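Local coordinates for putative metal resistance protein (PDB 6C29) that probably acts as a protein-disulfide reductase, here as its N-terminal periplasmic part of two immunoglobulin-fold domains, which primes the disulfide isomerase ScsC, at residues E35-P40 and D88-F93; Q62-M67 and I95-V100; V148-G153 and D234-Q239; I183-P188 and K225-V230. One frame throughout, in Å; residues are numbered along the deposited sequence. Where two conformers were deposited one is given.

Contact 1: residues E35-P40 and D88-F93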
loop_
_atom_site.group_PDB
_atom_site.type_symbol
_atom_site.label_atom_id
_atom_site.label_comp_id
_atom_site.label_asym_id
_atom_site.label_seq_id
_atom_site.Cartn_x
_atom_site.Cartn_y
_atom_site.Cartn_z
ATOM N N GLU A 35 -8.181 8.073 -7.156
ATOM C CA GLU A 35 -7.007 8.586 -7.835
ATOM C C GLU A 35 -6.413 9.725 -7.012
ATOM O O GLU A 35 -7.144 10.598 -6.532
ATOM C CB GLU A 35 -7.355 9.127 -9.224
ATOM C CG GLU A 35 -7.958 8.103 -10.162
ATOM C CD GLU A 35 -8.532 8.764 -11.411
ATOM O OE1 GLU A 35 -7.762 9.022 -12.379
ATOM O OE2 GLU A 35 -9.735 9.107 -11.396
ATOM N N VAL A 36 -5.096 9.708 -6.859
ATOM C CA VAL A 36 -4.363 10.748 -6.175
ATOM C C VAL A 36 -3.263 11.254 -7.071
ATOM O O VAL A 36 -2.423 10.475 -7.510
ATOM C CB VAL A 36 -3.772 10.249 -4.877
ATOM C CG1 VAL A 36 -3.012 11.341 -4.193
ATOM C CG2 VAL A 36 -4.865 9.713 -3.957
ATOM N N GLN A 37 -3.283 12.557 -7.373
ATOM C CA GLN A 37 -2.266 13.242 -8.176
ATOM C C GLN A 37 -1.476 14.182 -7.290
ATOM O O GLN A 37 -2.075 15.046 -6.663
ATOM C CB GLN A 37 -2.915 14.049 -9.306
ATOM C CG GLN A 37 -3.415 13.242 -10.493
ATOM C CD GLN A 37 -2.342 12.946 -11.539
ATOM O OE1 GLN A 37 -1.356 13.672 -11.677
ATOM N NE2 GLN A 37 -2.539 11.862 -12.279
ATOM N N LEU A 38 -0.151 14.052 -7.285
ATOM C CA LEU A 38 0.720 14.795 -6.394
ATOM C C LEU A 38 1.634 15.748 -7.136
ATOM O O LEU A 38 2.180 15.398 -8.182
ATOM C CB LEU A 38 1.581 13.810 -5.639
ATOM C CG LEU A 38 0.783 12.795 -4.828
ATOM C CD1 LEU A 38 1.679 11.609 -4.488
ATOM C CD2 LEU A 38 0.305 13.417 -3.549
ATOM N N ALA A 39 1.843 16.929 -6.581
ATOM C CA ALA A 39 2.867 17.823 -7.126
ATOM C C ALA A 39 4.289 17.323 -6.903
ATOM O O ALA A 39 4.535 16.511 -6.007
ATOM C CB ALA A 39 2.727 19.171 -6.521
ATOM N N PRO A 40 5.249 17.803 -7.720
ATOM C CA PRO A 40 6.625 17.344 -7.555
ATOM C C PRO A 40 7.154 17.551 -6.150
ATOM O O PRO A 40 6.937 18.586 -5.533
ATOM C CB PRO A 40 7.395 18.191 -8.582
ATOM C CG PRO A 40 6.401 18.422 -9.661
ATOM C CD PRO A 40 5.083 18.599 -8.954
ATOM N N ASP A 88 5.099 8.172 -5.281
ATOM C CA ASP A 88 5.262 9.533 -5.774
ATOM C C ASP A 88 4.565 9.710 -7.105
ATOM O O ASP A 88 4.137 8.732 -7.739
ATOM C CB ASP A 88 6.753 9.922 -5.858
ATOM C CG ASP A 88 7.527 9.110 -6.842
ATOM O OD1 ASP A 88 7.009 8.097 -7.338
ATOM O OD2 ASP A 88 8.707 9.494 -7.113
ATOM N N LYS A 89 4.360 10.982 -7.442
ATOM C CA LYS A 89 3.748 11.435 -8.711
ATOM C C LYS A 89 2.235 11.209 -8.731
ATOM O O LYS A 89 1.479 12.154 -8.863
ATOM C CB LYS A 89 4.384 10.753 -9.934
ATOM C CG LYS A 89 5.915 10.613 -9.956
ATOM C CD LYS A 89 6.657 11.919 -9.899
ATOM C CE LYS A 89 8.176 11.661 -9.989
ATOM N NZ LYS A 89 8.978 12.870 -9.657
ATOM N N GLU A 90 1.810 9.958 -8.658
ATOM C CA GLU A 90 0.414 9.611 -8.722
ATOM C C GLU A 90 0.210 8.173 -8.332
ATOM O O GLU A 90 1.115 7.356 -8.503
ATOM C CB GLU A 90 -0.155 9.862 -10.110
ATOM C CG GLU A 90 0.579 9.181 -11.196
ATOM C CD GLU A 90 -0.041 9.541 -12.523
ATOM O OE1 GLU A 90 -1.025 8.846 -12.876
ATOM O OE2 GLU A 90 0.404 10.552 -13.145
ATOM N N VAL A 91 -0.938 7.887 -7.748
ATOM C CA VAL A 91 -1.285 6.537 -7.387
ATOM C C VAL A 91 -2.804 6.386 -7.478
ATOM O O VAL A 91 -3.540 7.344 -7.240
ATOM C CB VAL A 91 -0.765 6.194 -5.975
ATOM C CG1 VAL A 91 -1.326 7.150 -4.920
ATOM C CG2 VAL A 91 -1.073 4.767 -5.604
ATOM N N VAL A 92 -3.274 5.194 -7.820
ATOM C CA VAL A 92 -4.709 4.887 -7.885
ATOM C C VAL A 92 -5.015 3.688 -7.019
ATOM O O VAL A 92 -4.456 2.614 -7.246
ATOM C CB VAL A 92 -5.172 4.582 -9.318
ATOM C CG1 VAL A 92 -6.689 4.351 -9.349
ATOM C CG2 VAL A 92 -4.828 5.712 -10.223
ATOM N N PHE A 93 -5.871 3.864 -6.009
ATOM C CA PHE A 93 -6.247 2.818 -5.091
ATOM C C PHE A 93 -7.574 2.186 -5.507
ATOM O O PHE A 93 -8.601 2.859 -5.475
ATOM C CB PHE A 93 -6.363 3.371 -3.663
ATOM C CG PHE A 93 -5.098 3.980 -3.138
ATOM C CD1 PHE A 93 -4.043 3.183 -2.770
ATOM C CD2 PHE A 93 -4.960 5.360 -2.996
ATOM C CE1 PHE A 93 -2.875 3.723 -2.290
ATOM C CE2 PHE A 93 -3.785 5.902 -2.509
ATOM C CZ PHE A 93 -2.741 5.081 -2.148
HETATM O O HOH W 1 5.476 13.471 -6.511
#

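Contact 2: residues Q62-M67 and I95-V100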
loop_
_atom_site.group_PDB
_atom_site.type_symbol
_atom_site.label_atom_id
_atom_site.label_comp_id
_atom_site.label_asym_id
_atom_site.label_seq_id
_atom_site.Cartn_x
_atom_site.Cartn_y
_atom_site.Cartn_z
ATOM N N GLN A 62 -21.656 5.774 5.806
ATOM C CA GLN A 62 -22.521 4.607 5.739
ATOM C C GLN A 62 -21.863 3.431 6.437
ATOM O O GLN A 62 -20.637 3.338 6.479
ATOM C CB GLN A 62 -22.806 4.219 4.284
ATOM C CG GLN A 62 -23.726 5.155 3.486
ATOM C CD GLN A 62 -23.089 6.490 3.117
ATOM O OE1 GLN A 62 -21.877 6.604 3.032
ATOM N NE2 GLN A 62 -23.922 7.508 2.897
ATOM N N SER A 63 -22.663 2.512 6.961
ATOM C CA SER A 63 -22.099 1.258 7.420
ATOM C C SER A 63 -21.794 0.453 6.180
ATOM O O SER A 63 -22.638 0.294 5.294
ATOM C CB SER A 63 -23.042 0.521 8.361
ATOM O OG SER A 63 -23.273 1.310 9.515
ATOM N N VAL A 64 -20.558 -0.016 6.106
ATOM C CA VAL A 64 -20.112 -0.861 5.020
ATOM C C VAL A 64 -19.551 -2.062 5.727
ATOM O O VAL A 64 -19.263 -1.983 6.921
ATOM C CB VAL A 64 -19.053 -0.170 4.109
ATOM C CG1 VAL A 64 -19.614 1.126 3.548
ATOM C CG2 VAL A 64 -17.763 0.097 4.873
ATOM N N SER A 65 -19.353 -3.157 5.014
ATOM C CA SER A 65 -18.920 -4.358 5.689
ATOM C C SER A 65 -17.498 -4.713 5.285
ATOM O O SER A 65 -16.553 -4.050 5.714
ATOM C CB SER A 65 -19.900 -5.502 5.383
ATOM O OG SER A 65 -19.945 -5.787 3.997
ATOM N N ASP A 66 -17.332 -5.732 4.457
ATOM C CA ASP A 66 -16.000 -6.152 4.059
ATOM C C ASP A 66 -15.291 -5.170 3.124
ATOM O O ASP A 66 -15.181 -5.454 1.925
ATOM C CB ASP A 66 -16.070 -7.528 3.395
ATOM C CG ASP A 66 -16.698 -8.577 4.293
ATOM O OD1 ASP A 66 -17.937 -8.717 4.257
ATOM O OD2 ASP A 66 -15.956 -9.256 5.035
HETATM N N MSE A 67 -14.807 -4.035 3.636
HETATM C CA MSE A 67 -14.007 -3.133 2.796
HETATM C C MSE A 67 -12.666 -3.791 2.516
HETATM O O MSE A 67 -12.003 -4.283 3.431
HETATM C CB MSE A 67 -13.759 -1.751 3.428
HETATM C CG MSE A 67 -12.506 -1.019 2.811
HETATM SE SE MSE A 67 -12.524 0.948 2.631
HETATM C CE MSE A 67 -11.546 1.430 4.246
ATOM N N ILE A 95 -10.641 -0.026 -4.460
ATOM C CA ILE A 95 -11.316 -0.317 -3.218
ATOM C C ILE A 95 -12.597 -1.084 -3.549
ATOM O O ILE A 95 -13.204 -0.860 -4.599
ATOM C CB ILE A 95 -11.628 0.973 -2.468
ATOM C CG1 ILE A 95 -10.320 1.705 -2.126
ATOM C CG2 ILE A 95 -12.410 0.689 -1.214
ATOM C CD1 ILE A 95 -10.510 3.155 -1.828
ATOM N N GLU A 96 -12.951 -2.034 -2.695
ATOM C CA GLU A 96 -14.198 -2.771 -2.851
ATOM C C GLU A 96 -14.947 -2.746 -1.531
ATOM O O GLU A 96 -14.343 -2.906 -0.476
ATOM C CB GLU A 96 -13.933 -4.208 -3.296
ATOM C CG GLU A 96 -13.397 -4.314 -4.727
ATOM C CD GLU A 96 -13.073 -5.741 -5.166
ATOM O OE1 GLU A 96 -13.991 -6.439 -5.655
ATOM O OE2 GLU A 96 -11.899 -6.169 -5.033
ATOM N N LEU A 97 -16.267 -2.565 -1.621
ATOM C CA LEU A 97 -17.167 -2.515 -0.468
ATOM C C LEU A 97 -18.336 -3.452 -0.735
ATOM O O LEU A 97 -18.755 -3.609 -1.877
ATOM C CB LEU A 97 -17.752 -1.116 -0.202
ATOM C CG LEU A 97 -16.855 0.089 -0.037
ATOM C CD1 LEU A 97 -17.736 1.289 0.178
ATOM C CD2 LEU A 97 -15.911 -0.074 1.131
ATOM N N LYS A 98 -18.792 -4.120 0.317
ATOM C CA LYS A 98 -20.007 -4.951 0.265
ATOM C C LYS A 98 -21.097 -4.409 1.185
ATOM O O LYS A 98 -20.831 -3.609 2.083
ATOM C CB LYS A 98 -19.688 -6.406 0.591
ATOM C CG LYS A 98 -18.852 -7.082 -0.478
ATOM C CD LYS A 98 -18.614 -8.526 -0.136
ATOM C CE LYS A 98 -17.784 -9.220 -1.199
ATOM N NZ LYS A 98 -17.434 -10.586 -0.738
ATOM N N SER A 99 -22.335 -4.776 0.880
ATOM C CA SER A 99 -23.485 -4.422 1.708
ATOM C C SER A 99 -23.639 -2.929 1.915
ATOM O O SER A 99 -23.837 -2.459 3.046
ATOM C CB SER A 99 -23.357 -5.097 3.079
ATOM O OG SER A 99 -23.113 -6.481 2.944
ATOM N N VAL A 100 -23.575 -2.185 0.817
ATOM C CA VAL A 100 -23.940 -0.787 0.853
ATOM C C VAL A 100 -25.441 -0.742 0.653
ATOM O O VAL A 100 -25.924 -1.105 -0.416
ATOM C CB VAL A 100 -23.225 0.027 -0.233
ATOM C CG1 VAL A 100 -23.701 1.479 -0.255
ATOM C CG2 VAL A 100 -21.717 -0.042 -0.026
#

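Contact 3: residues V148-G153 and D234-Q239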
loop_
_atom_site.group_PDB
_atom_site.type_symbol
_atom_site.label_atom_id
_atom_site.label_comp_id
_atom_site.label_asym_id
_atom_site.label_seq_id
_atom_site.Cartn_x
_atom_site.Cartn_y
_atom_site.Cartn_z
ATOM N N VAL A 148 -1.254 -4.026 -8.409
ATOM C CA VAL A 148 -1.369 -4.576 -7.060
ATOM C C VAL A 148 -0.623 -5.912 -6.955
ATOM O O VAL A 148 -0.761 -6.774 -7.845
ATOM C CB VAL A 148 -2.838 -4.731 -6.674
ATOM C CG1 VAL A 148 -3.023 -5.369 -5.281
ATOM C CG2 VAL A 148 -3.533 -3.328 -6.733
ATOM N N PRO A 149 0.193 -6.092 -5.893
ATOM C CA PRO A 149 0.887 -7.372 -5.753
ATOM C C PRO A 149 -0.059 -8.573 -5.710
ATOM O O PRO A 149 -1.178 -8.465 -5.222
ATOM C CB PRO A 149 1.642 -7.205 -4.450
ATOM C CG PRO A 149 1.850 -5.722 -4.284
ATOM C CD PRO A 149 0.526 -5.191 -4.791
ATOM N N VAL A 150 0.380 -9.691 -6.283
ATOM C CA VAL A 150 -0.390 -10.937 -6.264
ATOM C C VAL A 150 0.221 -11.924 -5.302
ATOM O O VAL A 150 1.316 -11.724 -4.832
ATOM C CB VAL A 150 -0.509 -11.539 -7.661
ATOM C CG1 VAL A 150 -1.387 -10.598 -8.510
ATOM C CG2 VAL A 150 0.807 -11.780 -8.267
ATOM N N THR A 151 -0.526 -12.977 -4.980
ATOM C CA THR A 151 -0.122 -13.857 -3.885
ATOM C C THR A 151 0.504 -15.145 -4.409
ATOM O O THR A 151 0.753 -16.070 -3.655
ATOM C CB THR A 151 -1.321 -14.213 -2.988
ATOM O OG1 THR A 151 -2.370 -14.718 -3.813
ATOM C CG2 THR A 151 -1.784 -12.976 -2.216
ATOM N N SER A 152 0.778 -15.207 -5.689
ATOM C CA SER A 152 1.532 -16.336 -6.217
ATOM C C SER A 152 2.521 -15.855 -7.253
ATOM O O SER A 152 2.450 -14.707 -7.725
ATOM C CB SER A 152 0.618 -17.405 -6.814
ATOM O OG SER A 152 -0.084 -16.881 -7.909
ATOM N N GLY A 153 3.463 -16.735 -7.558
ATOM C CA GLY A 153 4.517 -16.473 -8.503
ATOM C C GLY A 153 5.726 -15.797 -7.862
ATOM O O GLY A 153 5.744 -15.428 -6.672
ATOM N N ASP A 234 11.657 -7.592 -12.148
ATOM C CA ASP A 234 11.260 -7.747 -13.554
ATOM C C ASP A 234 9.807 -7.358 -13.783
ATOM O O ASP A 234 9.102 -7.986 -14.571
ATOM C CB ASP A 234 11.508 -9.183 -13.994
ATOM C CG ASP A 234 12.997 -9.530 -13.996
ATOM O OD1 ASP A 234 13.809 -8.663 -14.371
ATOM O OD2 ASP A 234 13.354 -10.631 -13.540
ATOM N N GLY A 235 9.343 -6.344 -13.067
ATOM C CA GLY A 235 7.982 -5.867 -13.263
ATOM C C GLY A 235 6.881 -6.721 -12.637
ATOM O O GLY A 235 5.685 -6.449 -12.838
ATOM N N TYR A 236 7.278 -7.749 -11.896
ATOM C CA TYR A 236 6.360 -8.587 -11.149
ATOM C C TYR A 236 6.395 -8.226 -9.700
ATOM O O TYR A 236 7.447 -7.896 -9.186
ATOM C CB TYR A 236 6.731 -10.059 -11.309
ATOM C CG TYR A 236 5.634 -11.059 -11.015
ATOM C CD1 TYR A 236 5.355 -11.479 -9.709
ATOM C CD2 TYR A 236 4.887 -11.603 -12.051
ATOM C CE1 TYR A 236 4.322 -12.439 -9.439
ATOM C CE2 TYR A 236 3.885 -12.542 -11.811
ATOM C CZ TYR A 236 3.610 -12.955 -10.512
ATOM O OH TYR A 236 2.618 -13.893 -10.315
ATOM N N SER A 237 5.251 -8.295 -9.037
ATOM C CA SER A 237 5.144 -7.954 -7.641
ATOM C C SER A 237 4.386 -9.013 -6.884
ATOM O O SER A 237 3.237 -9.286 -7.202
ATOM C CB SER A 237 4.444 -6.614 -7.506
ATOM O OG SER A 237 4.355 -6.227 -6.162
ATOM N N ARG A 238 5.017 -9.565 -5.848
ATOM C CA ARG A 238 4.492 -10.677 -5.056
ATOM C C ARG A 238 4.366 -10.306 -3.597
ATOM O O ARG A 238 5.338 -9.888 -2.964
ATOM C CB ARG A 238 5.428 -11.890 -5.208
ATOM C CG ARG A 238 5.247 -13.038 -4.229
ATOM C CD ARG A 238 3.937 -13.816 -4.364
ATOM N NE ARG A 238 3.722 -14.684 -3.207
ATOM C CZ ARG A 238 4.125 -15.937 -3.124
ATOM N NH1 ARG A 238 4.743 -16.527 -4.131
ATOM N NH2 ARG A 238 3.887 -16.601 -2.019
ATOM N N GLN A 239 3.158 -10.493 -3.079
ATOM C CA GLN A 239 2.847 -10.397 -1.667
ATOM C C GLN A 239 3.105 -11.732 -0.989
ATOM O O GLN A 239 2.587 -12.766 -1.436
ATOM C CB GLN A 239 1.383 -9.985 -1.517
ATOM C CG GLN A 239 0.855 -10.102 -0.113
ATOM C CD GLN A 239 1.444 -9.085 0.837
ATOM O OE1 GLN A 239 1.612 -7.921 0.505
ATOM N NE2 GLN A 239 1.773 -9.533 2.041
#

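Contact 4: residues I183-P188 and K225-V230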
loop_
_atom_site.group_PDB
_atom_site.type_symbol
_atom_site.label_atom_id
_atom_site.label_comp_id
_atom_site.label_asym_id
_atom_site.label_seq_id
_atom_site.Cartn_x
_atom_site.Cartn_y
_atom_site.Cartn_z
ATOM N N ILE A 183 12.329 -5.098 -1.867
ATOM C CA ILE A 183 11.447 -5.635 -0.845
ATOM C C ILE A 183 10.907 -4.497 0.024
ATOM O O ILE A 183 11.609 -3.536 0.353
ATOM C CB ILE A 183 12.149 -6.701 0.006
ATOM C CG1 ILE A 183 11.137 -7.439 0.890
ATOM C CG2 ILE A 183 13.230 -6.081 0.835
ATOM C CD1 ILE A 183 11.706 -8.746 1.483
ATOM N N TYR A 184 9.637 -4.637 0.375
ATOM C CA TYR A 184 8.880 -3.673 1.160
ATOM C C TYR A 184 8.188 -4.435 2.263
ATOM O O TYR A 184 7.366 -5.294 2.001
ATOM C CB TYR A 184 7.872 -2.955 0.273
ATOM C CG TYR A 184 8.526 -2.420 -0.974
ATOM C CD1 TYR A 184 9.237 -1.244 -0.938
ATOM C CD2 TYR A 184 8.428 -3.087 -2.164
ATOM C CE1 TYR A 184 9.879 -0.753 -2.066
ATOM C CE2 TYR A 184 9.039 -2.614 -3.315
ATOM C CZ TYR A 184 9.766 -1.437 -3.267
ATOM O OH TYR A 184 10.378 -0.936 -4.399
ATOM N N LEU A 185 8.525 -4.132 3.511
ATOM C CA LEU A 185 8.046 -4.941 4.639
ATOM C C LEU A 185 7.033 -4.228 5.517
ATOM O O LEU A 185 7.112 -3.027 5.711
ATOM C CB LEU A 185 9.232 -5.389 5.506
ATOM C CG LEU A 185 10.212 -6.334 4.826
ATOM C CD1 LEU A 185 11.501 -5.644 4.468
ATOM C CD2 LEU A 185 10.480 -7.469 5.701
ATOM N N ASP A 186 6.092 -5.009 6.064
ATOM C CA ASP A 186 5.134 -4.579 7.066
ATOM C C ASP A 186 5.640 -4.975 8.456
ATOM O O ASP A 186 5.632 -6.167 8.791
ATOM C CB ASP A 186 3.772 -5.235 6.828
ATOM C CG ASP A 186 3.207 -4.929 5.443
ATOM O OD1 ASP A 186 2.740 -3.798 5.246
ATOM O OD2 ASP A 186 3.204 -5.814 4.582
ATOM N N PRO A 187 6.052 -4.012 9.288
ATOM C CA PRO A 187 6.527 -4.397 10.630
ATOM C C PRO A 187 5.392 -4.780 11.555
ATOM O O PRO A 187 4.255 -4.285 11.410
ATOM C CB PRO A 187 7.253 -3.141 11.129
ATOM C CG PRO A 187 6.657 -2.000 10.359
ATOM C CD PRO A 187 6.121 -2.557 9.049
ATOM N N PRO A 188 5.676 -5.673 12.516
ATOM C CA PRO A 188 4.667 -5.934 13.542
ATOM C C PRO A 188 4.384 -4.691 14.351
ATOM O O PRO A 188 5.208 -3.774 14.401
ATOM C CB PRO A 188 5.310 -7.026 14.415
ATOM C CG PRO A 188 6.368 -7.630 13.592
ATOM C CD PRO A 188 6.872 -6.518 12.690
ATOM N N LYS A 225 5.802 -13.706 15.059
ATOM C CA LYS A 225 4.967 -12.610 14.558
ATOM C C LYS A 225 4.822 -12.693 13.037
ATOM O O LYS A 225 5.560 -13.421 12.364
ATOM C CB LYS A 225 5.576 -11.249 14.930
ATOM C CG LYS A 225 5.813 -11.019 16.409
ATOM C CD LYS A 225 4.584 -10.806 17.267
ATOM C CE LYS A 225 5.069 -10.441 18.681
ATOM N NZ LYS A 225 4.028 -9.974 19.632
ATOM N N ALA A 226 3.891 -11.921 12.477
ATOM C CA ALA A 226 3.617 -11.989 11.046
ATOM C C ALA A 226 4.788 -11.468 10.236
ATOM O O ALA A 226 5.389 -10.431 10.574
ATOM C CB ALA A 226 2.361 -11.214 10.708
ATOM N N LEU A 227 5.134 -12.221 9.197
ATOM C CA LEU A 227 6.096 -11.805 8.191
ATOM C C LEU A 227 5.309 -11.522 6.923
ATOM O O LEU A 227 4.890 -12.417 6.202
ATOM C CB LEU A 227 7.160 -12.878 7.954
ATOM C CG LEU A 227 8.184 -12.561 6.856
ATOM C CD1 LEU A 227 8.963 -11.287 7.142
ATOM C CD2 LEU A 227 9.120 -13.710 6.685
ATOM N N SER A 228 5.151 -10.247 6.643
ATOM C CA SER A 228 4.371 -9.768 5.498
ATOM C C SER A 228 5.246 -8.799 4.745
ATOM O O SER A 228 5.843 -7.872 5.343
ATOM C CB SER A 228 3.085 -9.079 5.970
ATOM O OG SER A 228 2.409 -8.419 4.905
ATOM N N PHE A 229 5.358 -9.002 3.430
ATOM C CA PHE A 229 6.160 -8.129 2.605
ATOM C C PHE A 229 5.760 -8.297 1.154
ATOM O O PHE A 229 5.106 -9.262 0.779
ATOM C CB PHE A 229 7.669 -8.378 2.818
ATOM C CG PHE A 229 8.138 -9.749 2.458
ATOM C CD1 PHE A 229 8.548 -10.059 1.180
ATOM C CD2 PHE A 229 8.231 -10.713 3.436
ATOM C CE1 PHE A 229 9.019 -11.326 0.870
ATOM C CE2 PHE A 229 8.719 -11.988 3.136
ATOM C CZ PHE A 229 9.111 -12.287 1.864
ATOM N N VAL A 230 6.169 -7.319 0.368
ATOM C CA VAL A 230 6.090 -7.356 -1.066
ATOM C C VAL A 230 7.509 -7.438 -1.603
ATOM O O VAL A 230 8.378 -6.681 -1.203
ATOM C CB VAL A 230 5.362 -6.120 -1.599
ATOM C CG1 VAL A 230 5.493 -6.013 -3.133
ATOM C CG2 VAL A 230 3.903 -6.133 -1.116
HETATM O O HOH W 2 6.729 -8.455 9.029
#

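Contact 1: residues E35-P40 and D88-F93
Val-36 and Val-91 form the central hydrogen-bonded pair where the end of strand 30-38 meets the start of strand 90-97, the axes of the two short strand segments running antiparallel at 169°. Two backbone bonds close this pair: Val-36 N donates to Val-91 O over 2.9 Å, and Val-91 N returns the bond to Val-36 O at 3.0 Å. One step on, Leu-38 N reaches Lys-89 O at 3.0 Å, and beyond it direct pairing gives way to a water that donates to Ala-39 O and accepts from Lys-89 N. Val-36 O also receives a CA-H...O contact from Glu-90 CA at 3.2 Å.

Apolar contacts lie on the buried face. Val-91 CG1, set between its backbone N and carbonyl carbon (chi1 58°), is the branch that meets Val-36 CB, at 3.9 Å. Val-36 CG2 arrives at the edge of the Phe-93 ring, while Val-91 CG2 lies over one face of that ring. Trp-69, Trp-71 and Tyr-87 also meet Phe-93.

The other face is mixed. At its polar end the bent chain of Gln-37 turns its amide beside the extended Glu-90, Gln-37 NE2 standing 3.3 Å from Glu-90 OE2 with amide and carboxylate planes 71° apart. Next to helix 137-145, Glu-35 CG lies alongside Val-92, 3.9 Å from its CG2.

Within the immunoglobulin-fold sheet of the DsbD-type N-terminal domain, this pairing implies a buried valine-phenylalanine side backed by a mixed side, where the Glu-35 carboxylate is salt-bridged to Arg-19, with water entering where the ladder ends.

Contact 2: residues Q62-M67 and I95-V100
Leu-97 receives side chains from two points of the irregular segment 62-67, one on each of its methyl branches. Val-64 crosses it at a slant, CG1 meeting Leu-97 CD1 at 3.9 Å. Met-67, a selenomethionine, instead lies alongside and points the same way: its CB is 3.6 Å from Leu-97 CD2. With CG anti to the backbone N (chi1 159°), the Met-67 chain then bends and, in the conformer described, carries SE to 3.9 Å from Ile-95 CG2. Trp-60 of strand 57-60 touches both Met-67 and Leu-97, and the cluster runs from the domain's margin inward onto buried Leu-97 and Ile-95.

The polar side is held less firmly. Ser-65 N makes a weak 3.3 Å bond to Lys-98 O, and Ser-65 OG (chi1 61°) lies 3.4 Å from Ser-99 OG in another weak bond; the residue is poorly ordered, so both carry little weight. An inverse gamma turn centred on Asp-66 is closed by Met-67 N to Ser-65 O at 2.7 Å, and Met-67 CA then offers a CA-H...O contact to Glu-96 O at 3.3 Å.

Since no regular strand ladder joins the segments here, the chemistry implies that the approach to strand 68-69 rests mainly on apolar packing against Leu-97, supplemented by weak polar contacts at the surface of this immunoglobulin-fold domain.

Contact 3: residues V148-G153 and D234-Q239
This is a surface contact in which the linker between helix 137-145 and strand 155-163 lies along edge strand 236-243, joined to it by a single backbone bridge and by side chains that bind linker carbonyls. The bridge at Val-150 and Arg-238 has two bonds: Val-150 N to Ser-237 O at 3.0 Å, and Gln-239 N to Val-150 O at 2.8 Å.

Tyr-236 and Arg-238 then hold residues 152-153, which follow. Tyr-236 OH donates to Ser-152 O at 2.7 Å, with that oxygen in the ring plane at its edge, while Val-150 crosses the tyrosine at about a right angle. The arginine chain, bent at chi2 (67°), folds back over the linker. Its NH1 binds Gly-153 O at 2.9 Å, the acceptor only 5° out of the guanidinium plane; Arg-238 NE binds Gln-239 O at 2.8 Å, fixing the group's rotation; and Thr-151 O sits over one face.

The Pro-149 ring packs on Ser-237, whose hydroxyl is hydrogen-bonded to Ser-73.

Helix 137-145 packs on the first domain, Tyr-141 OH bonding Ile-95 O. Two backbone bonds at Val-150 and two side-chain bonds at Ser-152 and Gly-153 together imply that the path from this helix into the second domain is fastened here to one of that domain's strands.

Contact 4: residues I183-P188 and K225-V230
Ile-183 and Phe-229 make the tight end of this antiparallel pairing: the isoleucine CD1 stands over one face of the phenyl ring, 3.9 Å from its centroid and 29° off the normal, a CH-pi contact. Two torsions bring them together. Ile-183 CG1 is anti to its own N (chi1 -169°), extending the chain toward the ring, while Phe-229 CG sits between N and carbonyl carbon (chi1 62°). Leu-185 lies alongside Phe-229, its CG 3.8 Å from Phe-229 CB, and Leu-169 and Leu-171 of strand 166-173 pack on the ring as well. In the backbone, Tyr-184 N to Val-230 O and Val-230 N to Tyr-184 O are both 2.9 Å.

Toward Pro-188 the pairing loosens. Asp-186 N still reaches Ser-228 O at 3.0 Å, but beyond Asp-186 no direct backbone bond joins the segments. A water spans the gap instead, donating to Ala-226 O at 2.8 Å and lying doubtfully close to Asp-186 O, with a weak bond from Ser-228 N. At this end Pro-188 CG touches CB of the exposed Lys-225 at 3.9 Å.

On the face opposite Phe-229, Ser-228 OG donates to Asp-186 OD2 at 2.7 Å, meeting it from above the carboxylate plane. The same carboxylate takes a salt bridge from Arg-47 and a bond from Ser-48, both in the first domain's loop.

The contact thus pairs an apolar core within the second immunoglobulin-like domain with an aspartate whose charge, gripped by three partners, is probably kept ionised and ties the two domains together.

Contacts 1 and 2 share strand 90-97 of the first domain: their segments adjoin in sequence, their centres lie 24 Å apart, and along the chain they cross. Contacts 3 and 4 both use the three-stranded sheet of the second domain, contact 3 through strand 236-243 and contact 4 through strands 182-186 and 226-233. Their centres are 14 Å apart and they touch directly: Gln-239 NE2 is 3.1 Å from Ser-228 OG, a probable hydrogen bond. No contact of the first domain touches one of the second, nearest atoms of contacts 1 and 3 being about 6 Å apart and those of contacts 2 and 4 about 15 Å. Arg-47, however, serves both Gln-239 and Asp-186, a polar bridge between domains.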